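Local structure of enterotoxin-like toxin X (Staphylococcus aureus, 5U75) at residues S47-W50 with E54-L57; I104-Y109 with F156-S161; Y129-E132 with E136-K139. The protein inhibits phagocytosis and killing by human neutrophils, binding sialylated glycoproteins on their surface, and belongs to the staphylococcal superantigen family. One frame throughout, in Å; residues are numbered along the deposited sequence. Where two conformers were deposited one is given.

Contact 1: residues S47-W50 with E54-L57; sequences SRNW and ERPL
Ser47 meets Arg55 through its side chain: CB lies 3.6 Å from Arg55 NH1, approached obliquely to the guanidinium plane, and OG sits slightly farther from the same nitrogen. The carbonyl of Ser47 turns to a water instead, Ser47 O being hydrogen-bonded to it at 2.6 Å. Both segments belong to the loop that runs from strand 43-44 to strand 61-72, the first long strand of the beta-grasp sheet, so this is a local, solvent-facing closure of one loop upon itself. Further on, Asn49 turns its amide back toward Arg55, with CG beside the backbone N (chi1 -81°). Asn49 OD1 remains 4.1 Å from Arg55 NH1, and the same water spans that gap, hydrogen-bonded to Asn49 OD1 at 2.9 Å and accepting from Arg55 NH1 at 2.9 Å. The water meets the guanidinium at its edge and in its plane, while the Asn49 amide lies nearly parallel to that plane, 17° apart. A bend at chi3 (51°) in the otherwise extended Arg55 chain turns the guanidinium toward the water. The backbone of Asn49 is hydrogen-bonded to Thr84 of strand 75-86, and the Trp50 ring meets Phe101 of helix 92-104 edge-to-face.

Contact 2: residues I104-Y109 with F156-S161; sequences ISYGLY and FELVKS
Tyr106 and Phe156 lie antiparallel, their side chains sliding past each other in opposite directions, where the turn that follows helix 92-104 packs on strand 151-160 in the beta-grasp domain. The strand is the middle one of the five-stranded mixed sheet, between 61-72 and 118-123. The helix closes with a Schellman motif at Gly107, whose N bonds back to Ile104 O at 2.9 Å and whose positive phi swings the chain round. Tyr106 points toward the strand, and Leu108 reaches it with the end of its side chain.

Tyr106 and Phe156 each hold CG between the backbone N and the carbonyl carbon (chi1 67° and 55°), which sends each ring toward the opposite segment. The rings do not stack: Tyr106 OH comes obliquely to the Phe156 ring, 3.8 Å from Phe156 CE2. On this side the hydroxyl meets carbons of Phe156 and Leu158, and its polar partner is ND1 of His103, one helical turn back from Gly107. The imidazole of His103 also meets the Phe156 ring edge-to-face, joining the two aromatics from the helix side. Tyr70 of strand 61-72 touches Tyr106, Leu108 and Leu158, extending the apolar layer along the sheet.

Leu158 crosses both Tyr106 and Leu108 at about a right angle, and one methyl does the work. Its CG lies anti to the carbonyl carbon, with chi2 extended at -176°, so that CD1 reaches between the phenol oxygen and the isobutyl group of Leu108. Leu108 presents its two methyls in turn: CD2 also lies over one face of the Tyr109 ring, offset toward the rim, while Leu108 CD1 meets Leu158 CD1 at 3.7 Å and Leu158 CD1 lies 3.6 Å from Tyr106 OH.

Contact 3: residues Y129-E132 with E136-K139; sequences YTLE and ELQK. With SIA (N-acetyl-alpha-neuraminic acid), chain B; GAL (beta-D-galactopyranose), chain C; NDG (2-acetamido-2-deoxy-alpha-D-glucopyranose), chain D; FUC (alpha-L-fucopyranose), chain E.
Apolar contact comes first: Leu131 CD2 and Leu137 CD1 meet at 4.2 Å, their side chains crossing obliquely as the loop after edge strand 128-132 of the beta-grasp sheet folds back beside it. Together the strand and loop form part of the V-shaped sialyl Lewis X site. Hydrogen bonds to the sialic acid carboxylate come from Thr130, which grips both its oxygens: Thr130 N donates to SIA O1B at 2.8 Å in a nearly straight bond (166°), and Thr130 OG1 donates to SIA O1A at 2.7 Å. Arg141 also binds the sialic acid, and SIA O8 lies at the edge of the Tyr129 ring, near its plane. Glu132, extended beyond CG, uses one oxygen for two sugar hydroxyls, OE2 accepting from GAL O6 at 2.5 Å and from FUC O3 at 2.6 Å. Lys135 is a weak, long ion-pair partner of that oxygen and also bonds the fucose. One water accepts from Glu132 N, lies within hydrogen-bonding distance of Gln138 OE1 and is hydrogen-bonded to GAL O6, bridging strand, loop and ligand. The Gln138 chain bends at chi2 (101°), bringing its amide to the exocyclic O6 of the galactose; Gln138 NE2 donates to GAL O6 at 3.0 Å and weakly to NDG O3 (3.3 Å) and NDG O7 (3.4 Å).

Along the chain contact 1 closes before contact 2 opens, and contact 3 is nested within the loop that contact 2 closes. Contacts 2 and 3 both reach the five-stranded beta-grasp sheet, the former at its middle strand 151-160 and the latter at its edge strand 128-132; their centres are 15 Å apart and their nearest atoms about 5 Å. Helix 92-104 joins them, ending in contact 2 and touching both leucines of contact 3. Contact 1 lies 22 Å from contact 2 between centres, nearest atoms about 5 Å apart, and 25 Å from contact 3, on the opposite side of the chain's centre, so this surface loop is remote from the glycan site.

Contact 1: residues S47-W50 with E54-L57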
loop_
_atom_site.group_PDB
_atom_site.type_symbol
_atom_site.label_atom_id
_atom_site.label_comp_id
_atom_site.label_asym_id
_atom_site.label_seq_id
_atom_site.Cartn_x
_atom_site.Cartn_y
_atom_site.Cartn_z
ATOM N N SER A 47 9.201 9.002 11.125
ATOM C CA SER A 47 8.269 9.033 12.252
ATOM C C SER A 47 7.094 8.060 12.038
ATOM O O SER A 47 5.999 8.347 12.478
ATOM C CB SER A 47 7.678 10.450 12.468
ATOM O OG SER A 47 8.642 11.473 12.461
ATOM N N ARG A 48 7.314 6.943 11.342
ATOM C CA ARG A 48 6.220 5.989 11.036
ATOM C C ARG A 48 5.051 6.597 10.241
ATOM O O ARG A 48 3.930 6.059 10.256
ATOM C CB ARG A 48 5.710 5.315 12.313
ATOM C CG ARG A 48 6.822 4.641 13.110
ATOM C CD ARG A 48 6.258 3.669 14.134
ATOM N NE ARG A 48 5.628 4.379 15.245
ATOM C CZ ARG A 48 6.236 4.774 16.370
ATOM N NH1 ARG A 48 7.530 4.531 16.587
ATOM N NH2 ARG A 48 5.538 5.424 17.302
ATOM N N ASN A 49 5.311 7.682 9.502
ATOM C CA ASN A 49 4.271 8.280 8.674
ATOM C C ASN A 49 3.760 7.387 7.533
ATOM O O ASN A 49 2.686 7.625 7.021
ATOM C CB ASN A 49 4.751 9.597 8.065
ATOM C CG ASN A 49 4.634 10.751 9.025
ATOM O OD1 ASN A 49 3.897 10.696 10.010
ATOM N ND2 ASN A 49 5.356 11.805 8.737
ATOM N N TRP A 50 4.540 6.402 7.115
ATOM C CA TRP A 50 4.071 5.438 6.079
ATOM C C TRP A 50 3.455 4.192 6.716
ATOM O O TRP A 50 3.282 3.169 6.037
ATOM C CB TRP A 50 5.223 5.007 5.185
ATOM C CG TRP A 50 5.845 6.034 4.305
ATOM C CD1 TRP A 50 5.577 7.376 4.234
ATOM C CD2 TRP A 50 6.864 5.779 3.342
ATOM N NE1 TRP A 50 6.368 7.953 3.269
ATOM C CE2 TRP A 50 7.179 7.004 2.720
ATOM C CE3 TRP A 50 7.553 4.621 2.947
ATOM C CZ2 TRP A 50 8.147 7.104 1.702
ATOM C CZ3 TRP A 50 8.519 4.721 1.949
ATOM C CH2 TRP A 50 8.803 5.956 1.335
ATOM N N GLU A 54 -1.497 9.224 14.605
ATOM C CA GLU A 54 -2.609 10.023 15.072
ATOM C C GLU A 54 -2.180 11.464 15.337
ATOM O O GLU A 54 -2.952 12.241 15.903
ATOM C CB GLU A 54 -3.148 9.437 16.374
ATOM C CG GLU A 54 -3.773 8.070 16.212
ATOM C CD GLU A 54 -4.080 7.382 17.540
ATOM O OE1 GLU A 54 -4.150 8.057 18.583
ATOM O OE2 GLU A 54 -4.246 6.154 17.539
ATOM N N ARG A 55 -0.954 11.804 14.960
ATOM C CA ARG A 55 -0.424 13.141 15.213
ATOM C C ARG A 55 -1.181 14.197 14.431
ATOM O O ARG A 55 -1.652 13.944 13.311
ATOM C CB ARG A 55 1.059 13.225 14.873
ATOM C CG ARG A 55 1.939 12.487 15.850
ATOM C CD ARG A 55 3.345 12.373 15.321
ATOM N NE ARG A 55 3.849 13.678 14.908
ATOM C CZ ARG A 55 4.685 13.907 13.898
ATOM N NH1 ARG A 55 5.189 12.914 13.150
ATOM N NH2 ARG A 55 5.040 15.149 13.648
ATOM N N PRO A 56 -1.299 15.407 15.007
ATOM C CA PRO A 56 -2.000 16.472 14.292
ATOM C C PRO A 56 -1.361 16.784 12.939
ATOM O O PRO A 56 -0.122 16.810 12.830
ATOM C CB PRO A 56 -1.857 17.694 15.220
ATOM C CG PRO A 56 -1.362 17.193 16.508
ATOM C CD PRO A 56 -0.742 15.847 16.306
ATOM N N LEU A 57 -2.194 17.030 11.930
ATOM C CA LEU A 57 -1.719 17.373 10.587
ATOM C C LEU A 57 -1.425 18.862 10.442
ATOM O O LEU A 57 -2.216 19.679 10.891
ATOM C CB LEU A 57 -2.780 17.039 9.544
ATOM C CG LEU A 57 -3.172 15.582 9.382
ATOM C CD1 LEU A 57 -4.327 15.508 8.391
ATOM C CD2 LEU A 57 -1.979 14.767 8.915
HETATM O O HOH W 1 4.208 10.169 12.867
#

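Contact 2: residues I104-Y109 with F156-S161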
loop_
_atom_site.group_PDB
_atom_site.type_symbol
_atom_site.label_atom_id
_atom_site.label_comp_id
_atom_site.label_asym_id
_atom_site.label_seq_id
_atom_site.Cartn_x
_atom_site.Cartn_y
_atom_site.Cartn_z
ATOM N N ILE A 104 2.834 -4.033 4.045
ATOM C CA ILE A 104 3.919 -4.857 4.556
ATOM C C ILE A 104 4.038 -4.727 6.080
ATOM O O ILE A 104 4.318 -5.737 6.764
ATOM C CB ILE A 104 5.270 -4.582 3.824
ATOM C CG1 ILE A 104 5.204 -5.144 2.399
ATOM C CG2 ILE A 104 6.460 -5.182 4.600
ATOM C CD1 ILE A 104 6.369 -4.768 1.508
ATOM N N SER A 105 3.788 -3.524 6.621
ATOM C CA SER A 105 3.845 -3.308 8.086
ATOM C C SER A 105 2.825 -4.100 8.918
ATOM O O SER A 105 2.976 -4.155 10.140
ATOM C CB SER A 105 3.727 -1.807 8.444
ATOM O OG SER A 105 2.387 -1.340 8.365
ATOM N N TYR A 106 1.771 -4.662 8.307
ATOM C CA TYR A 106 0.907 -5.621 9.035
ATOM C C TYR A 106 1.162 -7.088 8.675
ATOM O O TYR A 106 0.528 -7.979 9.252
ATOM C CB TYR A 106 -0.585 -5.295 8.893
ATOM C CG TYR A 106 -1.187 -5.447 7.511
ATOM C CD1 TYR A 106 -1.330 -6.713 6.908
ATOM C CD2 TYR A 106 -1.672 -4.342 6.822
ATOM C CE1 TYR A 106 -1.889 -6.845 5.662
ATOM C CE2 TYR A 106 -2.256 -4.477 5.572
ATOM C CZ TYR A 106 -2.353 -5.739 5.008
ATOM O OH TYR A 106 -2.910 -5.890 3.787
ATOM N N GLY A 107 2.027 -7.337 7.699
ATOM C CA GLY A 107 2.354 -8.698 7.285
ATOM C C GLY A 107 2.208 -9.032 5.815
ATOM O O GLY A 107 2.505 -10.164 5.426
ATOM N N LEU A 108 1.769 -8.087 4.976
ATOM C CA LEU A 108 1.652 -8.383 3.547
ATOM C C LEU A 108 3.027 -8.739 2.962
ATOM O O LEU A 108 4.050 -8.194 3.371
ATOM C CB LEU A 108 0.992 -7.250 2.748
ATOM C CG LEU A 108 0.448 -7.681 1.377
ATOM C CD1 LEU A 108 -0.812 -8.539 1.512
ATOM C CD2 LEU A 108 0.164 -6.488 0.485
ATOM N N TYR A 109 3.032 -9.711 2.060
ATOM C CA TYR A 109 4.251 -10.186 1.366
ATOM C C TYR A 109 5.304 -10.870 2.232
ATOM O O TYR A 109 6.454 -11.025 1.790
ATOM C CB TYR A 109 4.918 -9.077 0.521
ATOM C CG TYR A 109 4.051 -8.438 -0.528
ATOM C CD1 TYR A 109 3.156 -9.188 -1.297
ATOM C CD2 TYR A 109 4.155 -7.082 -0.798
ATOM C CE1 TYR A 109 2.381 -8.599 -2.266
ATOM C CE2 TYR A 109 3.383 -6.487 -1.769
ATOM C CZ TYR A 109 2.493 -7.237 -2.503
ATOM O OH TYR A 109 1.744 -6.625 -3.463
ATOM N N PHE A 156 -9.215 -2.103 0.493
ATOM C CA PHE A 156 -8.634 -3.343 -0.004
ATOM C C PHE A 156 -9.347 -4.562 0.517
ATOM O O PHE A 156 -9.881 -4.532 1.631
ATOM C CB PHE A 156 -7.146 -3.470 0.396
ATOM C CG PHE A 156 -6.887 -3.346 1.871
ATOM C CD1 PHE A 156 -6.820 -2.095 2.482
ATOM C CD2 PHE A 156 -6.679 -4.468 2.648
ATOM C CE1 PHE A 156 -6.584 -1.981 3.845
ATOM C CE2 PHE A 156 -6.429 -4.366 4.012
ATOM C CZ PHE A 156 -6.378 -3.112 4.617
ATOM N N GLU A 157 -9.304 -5.632 -0.279
ATOM C CA GLU A 157 -9.794 -6.956 0.119
ATOM C C GLU A 157 -8.764 -7.945 -0.375
ATOM O O GLU A 157 -8.806 -8.359 -1.540
ATOM C CB GLU A 157 -11.146 -7.263 -0.528
ATOM C CG GLU A 157 -12.179 -6.169 -0.373
ATOM C CD GLU A 157 -13.462 -6.464 -1.123
ATOM O OE1 GLU A 157 -13.431 -7.301 -2.053
ATOM O OE2 GLU A 157 -14.494 -5.852 -0.787
ATOM N N LEU A 158 -7.821 -8.294 0.493
ATOM C CA LEU A 158 -6.721 -9.144 0.137
ATOM C C LEU A 158 -6.890 -10.515 0.782
ATOM O O LEU A 158 -7.418 -10.635 1.903
ATOM C CB LEU A 158 -5.418 -8.497 0.574
ATOM C CG LEU A 158 -5.166 -7.106 -0.035
ATOM C CD1 LEU A 158 -3.796 -6.624 0.418
ATOM C CD2 LEU A 158 -5.266 -7.117 -1.555
ATOM N N VAL A 159 -6.426 -11.531 0.058
ATOM C CA VAL A 159 -6.573 -12.921 0.463
ATOM C C VAL A 159 -5.229 -13.637 0.336
ATOM O O VAL A 159 -4.545 -13.508 -0.681
ATOM C CB VAL A 159 -7.649 -13.617 -0.408
ATOM C CG1 VAL A 159 -7.661 -15.128 -0.168
ATOM C CG2 VAL A 159 -9.015 -13.016 -0.127
ATOM N N LYS A 160 -4.842 -14.353 1.388
ATOM C CA LYS A 160 -3.750 -15.299 1.333
ATOM C C LYS A 160 -4.355 -16.682 1.658
ATOM O O LYS A 160 -4.795 -16.925 2.768
ATOM C CB LYS A 160 -2.639 -14.919 2.291
ATOM C CG LYS A 160 -1.365 -15.714 2.035
ATOM C CD LYS A 160 -0.148 -15.087 2.693
ATOM C CE LYS A 160 -0.050 -15.451 4.162
ATOM N NZ LYS A 160 0.471 -16.831 4.393
ATOM N N SER A 161 -4.381 -17.569 0.665
ATOM C CA SER A 161 -5.163 -18.805 0.781
ATOM C C SER A 161 -4.697 -19.781 1.838
ATOM O O SER A 161 -5.508 -20.528 2.407
ATOM C CB SER A 161 -5.233 -19.490 -0.570
ATOM O OG SER A 161 -5.938 -18.657 -1.457
#

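Contact 3: residues Y129-E132 with E136-K139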
loop_
_atom_site.group_PDB
_atom_site.type_symbol
_atom_site.label_atom_id
_atom_site.label_comp_id
_atom_site.label_asym_id
_atom_site.label_seq_id
_atom_site.Cartn_x
_atom_site.Cartn_y
_atom_site.Cartn_z
ATOM N N TYR A 129 -7.700 4.152 -8.649
ATOM C CA TYR A 129 -6.488 3.542 -9.156
ATOM C C TYR A 129 -6.366 2.196 -8.461
ATOM O O TYR A 129 -6.252 2.129 -7.229
ATOM C CB TYR A 129 -5.242 4.403 -8.884
ATOM C CG TYR A 129 -5.347 5.822 -9.369
ATOM C CD1 TYR A 129 -4.974 6.164 -10.673
ATOM C CD2 TYR A 129 -5.805 6.840 -8.521
ATOM C CE1 TYR A 129 -5.070 7.471 -11.131
ATOM C CE2 TYR A 129 -5.881 8.160 -8.955
ATOM C CZ TYR A 129 -5.519 8.475 -10.266
ATOM O OH TYR A 129 -5.613 9.777 -10.691
ATOM N N THR A 130 -6.345 1.129 -9.258
ATOM C CA THR A 130 -6.374 -0.230 -8.746
ATOM C C THR A 130 -4.996 -0.872 -8.791
ATOM O O THR A 130 -4.347 -0.897 -9.834
ATOM C CB THR A 130 -7.378 -1.118 -9.536
ATOM O OG1 THR A 130 -8.665 -0.504 -9.547
ATOM C CG2 THR A 130 -7.457 -2.506 -8.923
ATOM N N LEU A 131 -4.569 -1.374 -7.644
ATOM C CA LEU A 131 -3.300 -2.006 -7.454
ATOM C C LEU A 131 -3.505 -3.484 -7.175
ATOM O O LEU A 131 -3.868 -3.878 -6.062
ATOM C CB LEU A 131 -2.551 -1.359 -6.286
ATOM C CG LEU A 131 -2.538 0.172 -6.260
ATOM C CD1 LEU A 131 -1.818 0.597 -4.991
ATOM C CD2 LEU A 131 -1.871 0.771 -7.488
ATOM N N GLU A 132 -3.216 -4.303 -8.179
ATOM C CA GLU A 132 -3.335 -5.750 -8.033
ATOM C C GLU A 132 -2.181 -6.296 -7.197
ATOM O O GLU A 132 -1.014 -6.161 -7.581
ATOM C CB GLU A 132 -3.369 -6.407 -9.413
ATOM C CG GLU A 132 -4.498 -5.945 -10.290
ATOM C CD GLU A 132 -4.604 -6.774 -11.557
ATOM O OE1 GLU A 132 -5.021 -7.941 -11.430
ATOM O OE2 GLU A 132 -4.264 -6.265 -12.651
ATOM N N GLU A 136 3.845 -6.791 -9.317
ATOM C CA GLU A 136 4.320 -5.409 -9.239
ATOM C C GLU A 136 3.420 -4.480 -10.044
ATOM O O GLU A 136 2.696 -4.902 -10.932
ATOM C CB GLU A 136 5.776 -5.317 -9.737
ATOM C CG GLU A 136 6.746 -6.080 -8.867
ATOM C CD GLU A 136 8.185 -6.011 -9.367
ATOM O OE1 GLU A 136 8.638 -4.911 -9.739
ATOM O OE2 GLU A 136 8.867 -7.062 -9.373
ATOM N N LEU A 137 3.447 -3.187 -9.718
ATOM C CA LEU A 137 2.807 -2.186 -10.570
ATOM C C LEU A 137 3.375 -2.282 -11.984
ATOM O O LEU A 137 4.598 -2.385 -12.149
ATOM C CB LEU A 137 3.107 -0.782 -10.032
ATOM C CG LEU A 137 2.483 0.425 -10.720
ATOM C CD1 LEU A 137 0.985 0.470 -10.515
ATOM C CD2 LEU A 137 3.134 1.709 -10.196
ATOM N N GLN A 138 2.509 -2.190 -12.981
ATOM C CA GLN A 138 2.939 -2.219 -14.382
ATOM C C GLN A 138 3.777 -0.966 -14.683
ATOM O O GLN A 138 3.430 0.148 -14.250
ATOM C CB GLN A 138 1.750 -2.302 -15.320
ATOM C CG GLN A 138 0.910 -3.576 -15.155
ATOM C CD GLN A 138 -0.374 -3.349 -14.345
ATOM O OE1 GLN A 138 -0.340 -2.755 -13.260
ATOM N NE2 GLN A 138 -1.501 -3.834 -14.860
ATOM N N LYS A 139 4.885 -1.159 -15.395
ATOM C CA LYS A 139 5.834 -0.064 -15.678
ATOM C C LYS A 139 5.185 1.112 -16.392
ATOM O O LYS A 139 5.513 2.257 -16.092
ATOM C CB LYS A 139 7.049 -0.574 -16.480
HETATM C C1 SIA B . -7.833 1.307 -12.551
HETATM C C2 SIA B . -8.044 1.666 -14.027
HETATM C C3 SIA B . -9.447 2.223 -14.299
HETATM C C4 SIA B . -9.635 3.600 -13.673
HETATM C C5 SIA B . -8.514 4.582 -14.054
HETATM C C6 SIA B . -7.166 3.927 -13.789
HETATM C C7 SIA B . -5.906 4.687 -14.210
HETATM C C8 SIA B . -4.659 3.831 -14.025
HETATM C C9 SIA B . -3.395 4.676 -14.078
HETATM C C10 SIA B . -8.289 6.999 -13.798
HETATM C C11 SIA B . -8.468 8.174 -12.898
HETATM N N5 SIA B . -8.650 5.810 -13.288
HETATM O O1A SIA B . -8.793 0.847 -11.903
HETATM O O1B SIA B . -6.680 1.450 -12.045
HETATM O O4 SIA B . -10.875 4.198 -14.039
HETATM O O6 SIA B . -7.076 2.660 -14.440
HETATM O O7 SIA B . -6.025 5.167 -15.564
HETATM O O8 SIA B . -4.671 3.175 -12.748
HETATM O O9 SIA B . -2.284 3.816 -14.279
HETATM O O10 SIA B . -7.807 7.135 -14.928
HETATM C C1 GAL C . -4.734 -1.223 -16.125
HETATM C C2 GAL C . -6.088 -0.535 -16.138
HETATM C C3 GAL C . -6.487 -0.101 -14.726
HETATM C C4 GAL C . -6.413 -1.314 -13.794
HETATM C C5 GAL C . -5.041 -1.971 -13.841
HETATM C C6 GAL C . -5.004 -3.188 -12.927
HETATM O O2 GAL C . -6.077 0.584 -17.019
HETATM O O3 GAL C . -7.807 0.470 -14.774
HETATM O O4 GAL C . -7.442 -2.224 -14.170
HETATM O O5 GAL C . -4.700 -2.319 -15.187
HETATM O O6 GAL C . -3.722 -3.818 -12.915
HETATM C C1 NDG D . -1.242 -2.799 -19.777
HETATM C C2 NDG D . -1.673 -3.783 -18.700
HETATM C C3 NDG D . -3.124 -3.511 -18.301
HETATM C C4 NDG D . -3.188 -2.078 -17.766
HETATM C C5 NDG D . -2.665 -1.093 -18.826
HETATM C C6 NDG D . -2.572 0.325 -18.283
HETATM C C7 NDG D . -0.790 -6.060 -18.413
HETATM C C8 NDG D . -0.693 -7.432 -19.022
HETATM O O5 NDG D . -1.348 -1.473 -19.248
HETATM O O3 NDG D . -3.550 -4.461 -17.308
HETATM O O4 NDG D . -4.528 -1.721 -17.443
HETATM O O6 NDG D . -1.628 0.291 -17.206
HETATM O O7 NDG D . -0.280 -5.818 -17.326
HETATM N N2 NDG D . -1.464 -5.159 -19.134
HETATM O O1 NDG D . -2.105 -2.899 -20.909
HETATM C C1 FUC E . -4.373 -5.535 -17.790
HETATM C C2 FUC E . -4.609 -6.552 -16.676
HETATM C C3 FUC E . -5.528 -5.979 -15.606
HETATM C C4 FUC E . -6.828 -5.511 -16.230
HETATM C C5 FUC E . -6.506 -4.478 -17.303
HETATM C C6 FUC E . -7.745 -3.951 -18.005
HETATM O O2 FUC E . -3.377 -6.902 -16.051
HETATM O O3 FUC E . -5.753 -6.972 -14.600
HETATM O O4 FUC E . -7.513 -6.645 -16.779
HETATM O O5 FUC E . -5.611 -5.018 -18.276
HETATM O O HOH W 2 -2.201 -3.359 -10.651
#